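Local coordinates for protein 5-carboxymethyl-2-hydroxymuconate semialdehyde dehydrogenase (Thermus thermophilus, PDB 2D4E) that probably catalyses the NAD-dependent oxidation of 5-carboxymethyl-2-hydroxymuconate semialdehyde to the corresponding acid, as a member of the aldehyde dehydrogenase family, at residues C[404-409]-C[416-421]; C[277-282]-C[428-433]; C[68-73]-C[240-245]. All coordinates share one frame; numbering follows the deposited sequence.

Interaction 1: C[404-409]-C[416-421]; sequences KIAQEE and VAIPFK. With NAD (nicotinamide-adenine-dinucleotide), chain K.
I405 opens the contact from the short helix 404-407, its CD1 meeting V416 CG2 on strand 414-420 at 4.0 Å. CG1 of I405 sits between the backbone N and the carbonyl carbon (chi1 58°), and from there CD1 reaches across to the strand, the two branched side chains lying at a slant to one another. A406 follows, met by two residues of the strand. V416 CG1 lies 4.1 Å from A406 CA and close to the I405 carbonyl oxygen as well, while A406 CB touches I418 CD1 at 4.2 Å. K275 NZ is hydrogen-bonded to I405 O and E408 O. Past the helix the chain extends, and E409 reaches the cofactor. With its CG anti to the backbone N (chi1 -171°) and the rest of the chain extended, its carboxylate accepts both hydroxyls of the nicotinamide ribose: NAD O2D gives to E409 OE1 at 2.5 Å and NAD O3D to E409 OE2 at 2.6 Å. An alanine here would remove the carboxylate and is likely to leave both ribose hydroxyls without this acceptor, the ribose freer to turn. Helix and strand belong to a beta-alpha-beta unit starting at strand 395-398; purely apolar packing seats the helix on the sheet, and the segment leaving it carries a two-pronged acceptor that can fix the ribose's rotation.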
loop_
_atom_site.group_PDB
_atom_site.type_symbol
_atom_site.label_atom_id
_atom_site.label_comp_id
_atom_site.label_asym_id
_atom_site.label_seq_id
_atom_site.Cartn_x
_atom_site.Cartn_y
_atom_site.Cartn_z
ATOM N N LYS C 404 12.772 -40.170 12.703
ATOM C CA LYS C 404 13.711 -39.522 11.807
ATOM C C LYS C 404 13.107 -39.315 10.413
ATOM O O LYS C 404 13.332 -38.280 9.789
ATOM C CB LYS C 404 14.991 -40.359 11.714
ATOM C CG LYS C 404 16.121 -39.702 10.928
ATOM C CD LYS C 404 17.345 -40.612 10.843
ATOM C CE LYS C 404 17.966 -40.870 12.213
ATOM N NZ LYS C 404 18.615 -39.648 12.768
ATOM N N ILE C 405 12.335 -40.284 9.926
ATOM C CA ILE C 405 11.736 -40.147 8.599
ATOM C C ILE C 405 10.637 -39.098 8.593
ATOM O O ILE C 405 10.173 -38.678 7.532
ATOM C CB ILE C 405 11.144 -41.481 8.062
ATOM C CG1 ILE C 405 10.086 -42.025 9.019
ATOM C CG2 ILE C 405 12.257 -42.485 7.835
ATOM C CD1 ILE C 405 9.295 -43.189 8.442
ATOM N N ALA C 406 10.212 -38.682 9.780
ATOM C CA ALA C 406 9.178 -37.662 9.890
ATOM C C ALA C 406 9.829 -36.291 10.094
ATOM O O ALA C 406 9.294 -35.267 9.671
ATOM C CB ALA C 406 8.252 -37.977 11.062
ATOM N N GLN C 407 10.993 -36.288 10.730
ATOM C CA GLN C 407 11.713 -35.055 11.031
ATOM C C GLN C 407 12.671 -34.567 9.951
ATOM O O GLN C 407 12.905 -33.365 9.832
ATOM C CB GLN C 407 12.500 -35.223 12.335
ATOM C CG GLN C 407 11.641 -35.303 13.595
ATOM C CD GLN C 407 10.922 -34.001 13.880
ATOM O OE1 GLN C 407 11.541 -32.929 13.911
ATOM N NE2 GLN C 407 9.613 -34.081 14.096
ATOM N N GLU C 408 13.232 -35.486 9.172
ATOM C CA GLU C 408 14.193 -35.094 8.153
ATOM C C GLU C 408 13.660 -35.188 6.741
ATOM O O GLU C 408 12.885 -36.089 6.414
ATOM C CB GLU C 408 15.466 -35.932 8.283
ATOM C CG GLU C 408 16.111 -35.843 9.654
ATOM C CD GLU C 408 17.468 -36.531 9.718
ATOM O OE1 GLU C 408 18.009 -36.652 10.837
ATOM O OE2 GLU C 408 17.999 -36.944 8.660
ATOM N N GLU C 409 14.086 -34.243 5.910
ATOM C CA GLU C 409 13.658 -34.200 4.523
ATOM C C GLU C 409 14.312 -35.332 3.733
ATOM O O GLU C 409 15.535 -35.463 3.709
ATOM C CB GLU C 409 14.030 -32.855 3.891
ATOM C CG GLU C 409 13.423 -32.661 2.504
ATOM C CD GLU C 409 13.848 -31.363 1.843
ATOM O OE1 GLU C 409 13.092 -30.854 0.988
ATOM O OE2 GLU C 409 14.942 -30.861 2.167
ATOM N N VAL C 416 5.085 -40.456 5.025
ATOM C CA VAL C 416 4.916 -40.994 6.366
ATOM C C VAL C 416 3.577 -40.489 6.900
ATOM O O VAL C 416 3.354 -39.287 7.001
ATOM C CB VAL C 416 6.074 -40.580 7.322
ATOM C CG1 VAL C 416 6.148 -39.066 7.459
ATOM C CG2 VAL C 416 5.864 -41.220 8.684
ATOM N N ALA C 417 2.679 -41.424 7.194
ATOM C CA ALA C 417 1.347 -41.120 7.713
ATOM C C ALA C 417 1.367 -41.158 9.244
ATOM O O ALA C 417 1.861 -42.114 9.844
ATOM C CB ALA C 417 0.343 -42.133 7.176
ATOM N N ILE C 418 0.813 -40.122 9.867
ATOM C CA ILE C 418 0.795 -39.997 11.320
ATOM C C ILE C 418 -0.602 -39.618 11.797
ATOM O O ILE C 418 -1.208 -38.686 11.275
ATOM C CB ILE C 418 1.780 -38.900 11.762
ATOM C CG1 ILE C 418 3.149 -39.162 11.133
ATOM C CG2 ILE C 418 1.891 -38.862 13.279
ATOM C CD1 ILE C 418 4.068 -37.957 11.130
ATOM N N PRO C 419 -1.129 -40.335 12.803
ATOM C CA PRO C 419 -2.467 -40.054 13.334
ATOM C C PRO C 419 -2.525 -38.912 14.340
ATOM O O PRO C 419 -1.519 -38.560 14.959
ATOM C CB PRO C 419 -2.855 -41.378 13.985
ATOM C CG PRO C 419 -1.545 -41.838 14.555
ATOM C CD PRO C 419 -0.583 -41.570 13.398
ATOM N N PHE C 420 -3.705 -38.319 14.482
ATOM C CA PHE C 420 -3.906 -37.272 15.477
ATOM C C PHE C 420 -5.325 -37.451 15.998
ATOM O O PHE C 420 -6.219 -37.862 15.251
ATOM C CB PHE C 420 -3.650 -35.863 14.899
ATOM C CG PHE C 420 -4.631 -35.418 13.846
ATOM C CD1 PHE C 420 -5.908 -34.981 14.197
ATOM C CD2 PHE C 420 -4.252 -35.375 12.507
ATOM C CE1 PHE C 420 -6.792 -34.500 13.233
ATOM C CE2 PHE C 420 -5.123 -34.897 11.535
ATOM C CZ PHE C 420 -6.400 -34.455 11.896
ATOM N N LYS C 421 -5.524 -37.188 17.286
ATOM C CA LYS C 421 -6.838 -37.373 17.888
ATOM C C LYS C 421 -7.741 -36.149 17.820
ATOM O O LYS C 421 -8.959 -36.280 17.889
ATOM C CB LYS C 421 -6.695 -37.829 19.346
ATOM C CG LYS C 421 -6.264 -36.740 20.311
ATOM C CD LYS C 421 -6.126 -37.287 21.725
ATOM C CE LYS C 421 -6.103 -36.168 22.759
ATOM N NZ LYS C 421 -4.995 -35.207 22.521
HETATM P PA NAD K . 22.159 -28.293 -2.644
HETATM O O1A NAD K . 23.351 -29.080 -2.351
HETATM O O2A NAD K . 21.903 -27.269 -1.617
HETATM O O5B NAD K . 22.223 -27.509 -4.064
HETATM C C5B NAD K . 21.781 -26.130 -4.294
HETATM C C4B NAD K . 22.935 -25.367 -4.907
HETATM O O4B NAD K . 23.886 -25.231 -3.829
HETATM C C3B NAD K . 23.708 -26.130 -6.019
HETATM O O3B NAD K . 23.791 -25.332 -7.219
HETATM C C2B NAD K . 25.066 -26.407 -5.353
HETATM O O2B NAD K . 26.164 -26.454 -6.292
HETATM C C1B NAD K . 25.160 -25.266 -4.360
HETATM N N9A NAD K . 26.085 -25.547 -3.278
HETATM C C8A NAD K . 26.294 -26.722 -2.579
HETATM N N7A NAD K . 27.249 -26.626 -1.625
HETATM C C5A NAD K . 27.661 -25.298 -1.737
HETATM C C6A NAD K . 28.656 -24.536 -1.015
HETATM N N6A NAD K . 29.403 -25.054 -0.037
HETATM N N1A NAD K . 28.810 -23.210 -1.392
HETATM C C2A NAD K . 28.030 -22.677 -2.414
HETATM N N3A NAD K . 27.101 -23.298 -3.129
HETATM C C4A NAD K . 26.954 -24.611 -2.749
HETATM O O3 NAD K . 20.999 -29.268 -2.788
HETATM P PN NAD K . 19.965 -29.750 -3.889
HETATM O O1N NAD K . 20.089 -31.222 -3.929
HETATM O O2N NAD K . 20.232 -29.038 -5.150
HETATM O O5D NAD K . 18.740 -29.326 -3.042
HETATM C C5D NAD K . 17.423 -29.814 -3.120
HETATM C C4D NAD K . 16.897 -28.997 -1.982
HETATM O O4D NAD K . 16.439 -27.695 -2.412
HETATM C C3D NAD K . 15.822 -29.637 -1.115
HETATM O O3D NAD K . 16.123 -29.562 0.293
HETATM C C2D NAD K . 14.590 -28.840 -1.538
HETATM O O2D NAD K . 13.591 -28.852 -0.497
HETATM C C1D NAD K . 15.191 -27.482 -1.825
HETATM N N1N NAD K . 14.348 -26.641 -2.691
HETATM C C2N NAD K . 13.724 -25.614 -2.000
HETATM C C3N NAD K . 12.899 -24.786 -2.746
HETATM C C7N NAD K . 12.136 -23.635 -2.106
HETATM O O7N NAD K . 11.432 -22.941 -2.817
HETATM N N7N NAD K . 12.241 -23.408 -0.785
HETATM C C4N NAD K . 12.700 -24.994 -4.188
HETATM C C5N NAD K . 13.410 -26.090 -4.759
HETATM C C6N NAD K . 14.239 -26.946 -4.087
#

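Interaction 2: C[277-282]-C[428-433]; sequences PALVFA and RKANDT
The methyl of A430, on the last turn of helix 423-431, rests against two side chains of strand 277-280. Its CB lies 4.0 Å from P277 CG and 3.9 Å from L279 CD2, so a single methyl meets both a proline ring and a leucine branch. P277 and L279 are alternate residues of the strand and both point toward the helix, while A278 between them turns to the other face of the sheet. The ring of P277 also comes close to the backbone of the helix, its CG standing 4.1 Å from A430 O. L279 has its CG beside the backbone N, anti to the carbonyl carbon, with chi1 at -29°, well short of the usual staggered value; from this twisted start its CD2 meets the alanine.

The next shell holds both sides in place. Strand 277-280 runs inside the mixed sheet of what is, by the aldehyde dehydrogenase fold, the catalytic domain; its backbone is bonded to strand 438-442 by P277 and L279 and to strand 310-314 by A278. Helix 423-431 packs on one face of that sheet, and on the opposite face A278 and V280 lean on helix 286-298. R310 of strand 310-314 donates NH1 to K429 O and NH2 to A430 O, tying the end of the helix to the sheet. The direct contact is wholly apolar and buried, so it supplies close fit and little direction; the guanidinium of R310 adds the polar fastening by engaging carbonyls near the helix end.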
loop_
_atom_site.group_PDB
_atom_site.type_symbol
_atom_site.label_atom_id
_atom_site.label_comp_id
_atom_site.label_asym_id
_atom_site.label_seq_id
_atom_site.Cartn_x
_atom_site.Cartn_y
_atom_site.Cartn_z
ATOM N N PRO C 277 3.452 -30.564 6.037
ATOM C CA PRO C 277 2.417 -31.531 6.405
ATOM C C PRO C 277 1.076 -31.323 5.711
ATOM O O PRO C 277 0.743 -30.216 5.280
ATOM C CB PRO C 277 2.298 -31.325 7.904
ATOM C CG PRO C 277 2.384 -29.812 7.999
ATOM C CD PRO C 277 3.509 -29.459 7.013
ATOM N N ALA C 278 0.324 -32.413 5.587
ATOM C CA ALA C 278 -1.019 -32.369 5.024
ATOM C C ALA C 278 -1.896 -32.893 6.158
ATOM O O ALA C 278 -1.684 -34.008 6.634
ATOM C CB ALA C 278 -1.130 -33.278 3.806
ATOM N N LEU C 279 -2.850 -32.087 6.618
ATOM C CA LEU C 279 -3.741 -32.516 7.696
ATOM C C LEU C 279 -5.123 -32.809 7.124
ATOM O O LEU C 279 -5.768 -31.931 6.546
ATOM C CB LEU C 279 -3.889 -31.443 8.786
ATOM C CG LEU C 279 -2.813 -30.422 9.144
ATOM C CD1 LEU C 279 -3.178 -29.822 10.499
ATOM C CD2 LEU C 279 -1.441 -31.036 9.190
ATOM N N VAL C 280 -5.577 -34.043 7.291
ATOM C CA VAL C 280 -6.879 -34.428 6.777
ATOM C C VAL C 280 -7.830 -34.724 7.918
ATOM O O VAL C 280 -7.594 -35.635 8.719
ATOM C CB VAL C 280 -6.781 -35.669 5.877
ATOM C CG1 VAL C 280 -8.159 -36.016 5.318
ATOM C CG2 VAL C 280 -5.796 -35.404 4.734
ATOM N N PHE C 281 -8.899 -33.940 7.997
ATOM C CA PHE C 281 -9.908 -34.116 9.037
ATOM C C PHE C 281 -11.069 -34.960 8.521
ATOM O O PHE C 281 -11.370 -34.965 7.322
ATOM C CB PHE C 281 -10.414 -32.755 9.511
ATOM C CG PHE C 281 -9.425 -32.011 10.358
ATOM C CD1 PHE C 281 -9.429 -32.155 11.744
ATOM C CD2 PHE C 281 -8.466 -31.186 9.768
ATOM C CE1 PHE C 281 -8.489 -31.487 12.534
ATOM C CE2 PHE C 281 -7.520 -30.514 10.546
ATOM C CZ PHE C 281 -7.533 -30.666 11.935
ATOM N N ALA C 282 -11.716 -35.669 9.439
ATOM C CA ALA C 282 -12.830 -36.540 9.098
ATOM C C ALA C 282 -13.988 -35.852 8.375
ATOM O O ALA C 282 -14.749 -36.507 7.675
ATOM C CB ALA C 282 -13.340 -37.219 10.360
ATOM N N ARG C 428 -0.099 -29.277 16.813
ATOM C CA ARG C 428 1.147 -29.482 17.543
ATOM C C ARG C 428 2.142 -30.296 16.716
ATOM O O ARG C 428 3.302 -29.912 16.570
ATOM C CB ARG C 428 0.871 -30.202 18.871
ATOM C CG ARG C 428 2.123 -30.623 19.632
ATOM C CD ARG C 428 1.778 -31.242 20.989
ATOM N NE ARG C 428 1.023 -32.493 20.871
ATOM C CZ ARG C 428 1.534 -33.647 20.448
ATOM N NH1 ARG C 428 2.814 -33.730 20.101
ATOM N NH2 ARG C 428 0.766 -34.723 20.376
ATOM N N LYS C 429 1.681 -31.424 16.186
ATOM C CA LYS C 429 2.533 -32.292 15.377
ATOM C C LYS C 429 2.919 -31.622 14.060
ATOM O O LYS C 429 4.046 -31.773 13.587
ATOM C CB LYS C 429 1.826 -33.622 15.088
ATOM C CG LYS C 429 1.650 -34.510 16.309
ATOM C CD LYS C 429 0.944 -35.823 15.975
ATOM C CE LYS C 429 0.887 -36.717 17.214
ATOM N NZ LYS C 429 0.136 -37.988 17.012
ATOM N N ALA C 430 1.984 -30.885 13.465
ATOM C CA ALA C 430 2.273 -30.203 12.205
ATOM C C ALA C 430 3.445 -29.234 12.388
ATOM O O ALA C 430 4.366 -29.208 11.576
ATOM C CB ALA C 430 1.033 -29.449 11.710
ATOM N N ASN C 431 3.412 -28.454 13.468
ATOM C CA ASN C 431 4.465 -27.475 13.736
ATOM C C ASN C 431 5.723 -28.038 14.369
ATOM O O ASN C 431 6.730 -27.335 14.473
ATOM C CB ASN C 431 3.948 -26.352 14.638
ATOM C CG ASN C 431 2.986 -25.432 13.928
ATOM O OD1 ASN C 431 2.943 -25.395 12.696
ATOM N ND2 ASN C 431 2.212 -24.667 14.701
ATOM N N ASP C 432 5.683 -29.298 14.784
ATOM C CA ASP C 432 6.838 -29.892 15.438
ATOM C C ASP C 432 7.939 -30.459 14.537
ATOM O O ASP C 432 8.194 -31.661 14.542
ATOM C CB ASP C 432 6.370 -30.961 16.435
ATOM C CG ASP C 432 7.464 -31.371 17.416
ATOM O OD1 ASP C 432 8.417 -30.586 17.622
ATOM O OD2 ASP C 432 7.362 -32.477 17.994
ATOM N N THR C 433 8.565 -29.585 13.747
ATOM C CA THR C 433 9.700 -29.946 12.889
ATOM C C THR C 433 10.521 -28.673 12.783
ATOM O O THR C 433 10.040 -27.594 13.135
ATOM C CB THR C 433 9.313 -30.387 11.444
ATOM O OG1 THR C 433 9.021 -29.238 10.637
ATOM C CG2 THR C 433 8.122 -31.321 11.468
#

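Interaction 3: C[68-73]-C[240-245]; sequences RAAKAA and PLVPLL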
loop_
_atom_site.group_PDB
_atom_site.type_symbol
_atom_site.label_atom_id
_atom_site.label_comp_id
_atom_site.label_asym_id
_atom_site.label_seq_id
_atom_site.Cartn_x
_atom_site.Cartn_y
_atom_site.Cartn_z
ATOM N N ARG C 68 35.950 -13.772 -13.193
ATOM C CA ARG C 68 35.662 -13.120 -14.463
ATOM C C ARG C 68 34.170 -12.805 -14.604
ATOM O O ARG C 68 33.799 -11.744 -15.102
ATOM C CB ARG C 68 36.128 -14.004 -15.623
ATOM C CG ARG C 68 37.641 -14.052 -15.798
ATOM C CD ARG C 68 38.072 -15.238 -16.664
ATOM N NE ARG C 68 37.483 -15.197 -18.001
ATOM C CZ ARG C 68 37.547 -16.196 -18.880
ATOM N NH1 ARG C 68 38.175 -17.325 -18.568
ATOM N NH2 ARG C 68 36.979 -16.068 -20.073
ATOM N N ALA C 69 33.315 -13.728 -14.163
ATOM C CA ALA C 69 31.865 -13.530 -14.244
ATOM C C ALA C 69 31.421 -12.385 -13.342
ATOM O O ALA C 69 30.623 -11.544 -13.748
ATOM C CB ALA C 69 31.133 -14.807 -13.848
ATOM N N ALA C 70 31.942 -12.353 -12.119
ATOM C CA ALA C 70 31.587 -11.305 -11.164
ATOM C C ALA C 70 32.034 -9.932 -11.675
ATOM O O ALA C 70 31.295 -8.951 -11.578
ATOM C CB ALA C 70 32.221 -11.602 -9.802
ATOM N N LYS C 71 33.242 -9.863 -12.220
ATOM C CA LYS C 71 33.754 -8.608 -12.760
ATOM C C LYS C 71 32.864 -8.142 -13.903
ATOM O O LYS C 71 32.594 -6.951 -14.047
ATOM C CB LYS C 71 35.186 -8.782 -13.270
ATOM C CG LYS C 71 36.247 -8.732 -12.185
ATOM C CD LYS C 71 37.621 -9.069 -12.746
ATOM C CE LYS C 71 38.714 -8.646 -11.787
ATOM N NZ LYS C 71 38.395 -9.044 -10.392
ATOM N N ALA C 72 32.402 -9.089 -14.712
ATOM C CA ALA C 72 31.541 -8.756 -15.838
ATOM C C ALA C 72 30.197 -8.207 -15.351
ATOM O O ALA C 72 29.708 -7.196 -15.858
ATOM C CB ALA C 72 31.327 -9.990 -16.725
ATOM N N ALA C 73 29.605 -8.873 -14.364
ATOM C CA ALA C 73 28.319 -8.435 -13.827
ATOM C C ALA C 73 28.482 -7.061 -13.191
ATOM O O ALA C 73 27.636 -6.183 -13.357
ATOM C CB ALA C 73 27.811 -9.432 -12.788
ATOM N N PRO C 240 33.618 -10.519 -3.568
ATOM C CA PRO C 240 33.301 -9.158 -3.125
ATOM C C PRO C 240 32.506 -8.281 -4.088
ATOM O O PRO C 240 31.996 -7.235 -3.686
ATOM C CB PRO C 240 34.679 -8.567 -2.803
ATOM C CG PRO C 240 35.575 -9.248 -3.779
ATOM C CD PRO C 240 35.073 -10.689 -3.740
ATOM N N LEU C 241 32.386 -8.682 -5.347
ATOM C CA LEU C 241 31.634 -7.863 -6.291
ATOM C C LEU C 241 30.179 -8.313 -6.479
ATOM O O LEU C 241 29.441 -7.719 -7.262
ATOM C CB LEU C 241 32.349 -7.821 -7.646
ATOM C CG LEU C 241 33.733 -7.162 -7.645
ATOM C CD1 LEU C 241 34.300 -7.174 -9.056
ATOM C CD2 LEU C 241 33.639 -5.734 -7.122
ATOM N N VAL C 242 29.770 -9.355 -5.760
ATOM C CA VAL C 242 28.399 -9.859 -5.857
ATOM C C VAL C 242 27.748 -9.725 -4.480
ATOM O O VAL C 242 27.709 -10.674 -3.697
ATOM C CB VAL C 242 28.384 -11.337 -6.315
ATOM C CG1 VAL C 242 26.947 -11.821 -6.496
ATOM C CG2 VAL C 242 29.162 -11.475 -7.621
ATOM N N PRO C 243 27.210 -8.531 -4.179
ATOM C CA PRO C 243 26.563 -8.229 -2.898
ATOM C C PRO C 243 25.298 -9.007 -2.554
ATOM O O PRO C 243 24.994 -9.198 -1.377
ATOM C CB PRO C 243 26.326 -6.724 -2.985
ATOM C CG PRO C 243 26.046 -6.525 -4.446
ATOM C CD PRO C 243 27.089 -7.394 -5.114
ATOM N N LEU C 244 24.568 -9.459 -3.569
ATOM C CA LEU C 244 23.335 -10.213 -3.341
ATOM C C LEU C 244 23.452 -11.681 -3.754
ATOM O O LEU C 244 24.070 -12.014 -4.772
ATOM C CB LEU C 244 22.169 -9.559 -4.090
ATOM C CG LEU C 244 21.415 -8.425 -3.386
ATOM C CD1 LEU C 244 22.363 -7.273 -3.017
ATOM C CD2 LEU C 244 20.299 -7.943 -4.305
ATOM N N LEU C 245 22.842 -12.553 -2.960
ATOM C CA LEU C 245 22.881 -13.983 -3.226
ATOM C C LEU C 245 21.532 -14.645 -3.015
ATOM O O LEU C 245 20.918 -14.465 -1.972
ATOM C CB LEU C 245 23.875 -14.673 -2.288
ATOM C CG LEU C 245 25.365 -14.351 -2.318
ATOM C CD1 LEU C 245 26.028 -15.042 -1.139
ATOM C CD2 LEU C 245 25.988 -14.814 -3.631
#
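Helix 63-80 packs here against the loop that leads into strand 244-248 of the parallel, Rossmann-like sheet of the NAD-binding part of this aldehyde dehydrogenase. The apolar contacts centre on A70, whose CB points at the loop. V242 CG2 touches it at 3.8 Å, and L241 CB stands farther off, 4.4 Å from A70 CB. V242 has CG1 anti to the backbone N (chi1 -176°), an orientation that brings CG2 round to the helix; the same side chain also packs on L236 of helix 229-238. A69 and A73 also pack on V194 and N223 of strands 193-196 and 222-224, so small side chains let the helix lie close both to the sheet and to this loop.

A second set of contacts involves the aliphatic part of a charged residue. L241 reaches over the helix surface and lays CD1 against K71, whose CB bond itself points away from the loop. The ammonium of K71 goes back along its own helix to a salt bridge with D67, and the leucine meets the base of the chain.

Polar bonds lie around the contact and not across it. A73 O accepts from T192 OG1, L241 N bonds to H239 ND1, and backbone bonds of L244 and L245 enter the sheet. Beside the exposed lysine, L241 CD1 sits 4.0 Å from K71 CG and equally far from K71 CA.

How the interactions relate
Interactions 1 and 2 are neighbours on one mixed sheet, their centres 9 Å apart. Strand 414-420 is followed directly by helix 423-431, and the two contacts are joined by bonds: K429 NZ lies 2.7 Å from P419 O, and Q407 NE2 lies 2.8 Å from D432 O, both probable hydrogen bonds. The rings of F420 and F281 also pack, CE1 of one 3.5 Å from CE1 of the other. Interaction 3 stands apart, its centre about 42 Å from both other centres, across the chain's centre in the parallel sheet. NAD lies between: E409 of interaction 1 bonds it directly, whereas the side chains of P277 and V242 are about 13 and 12 Å from it.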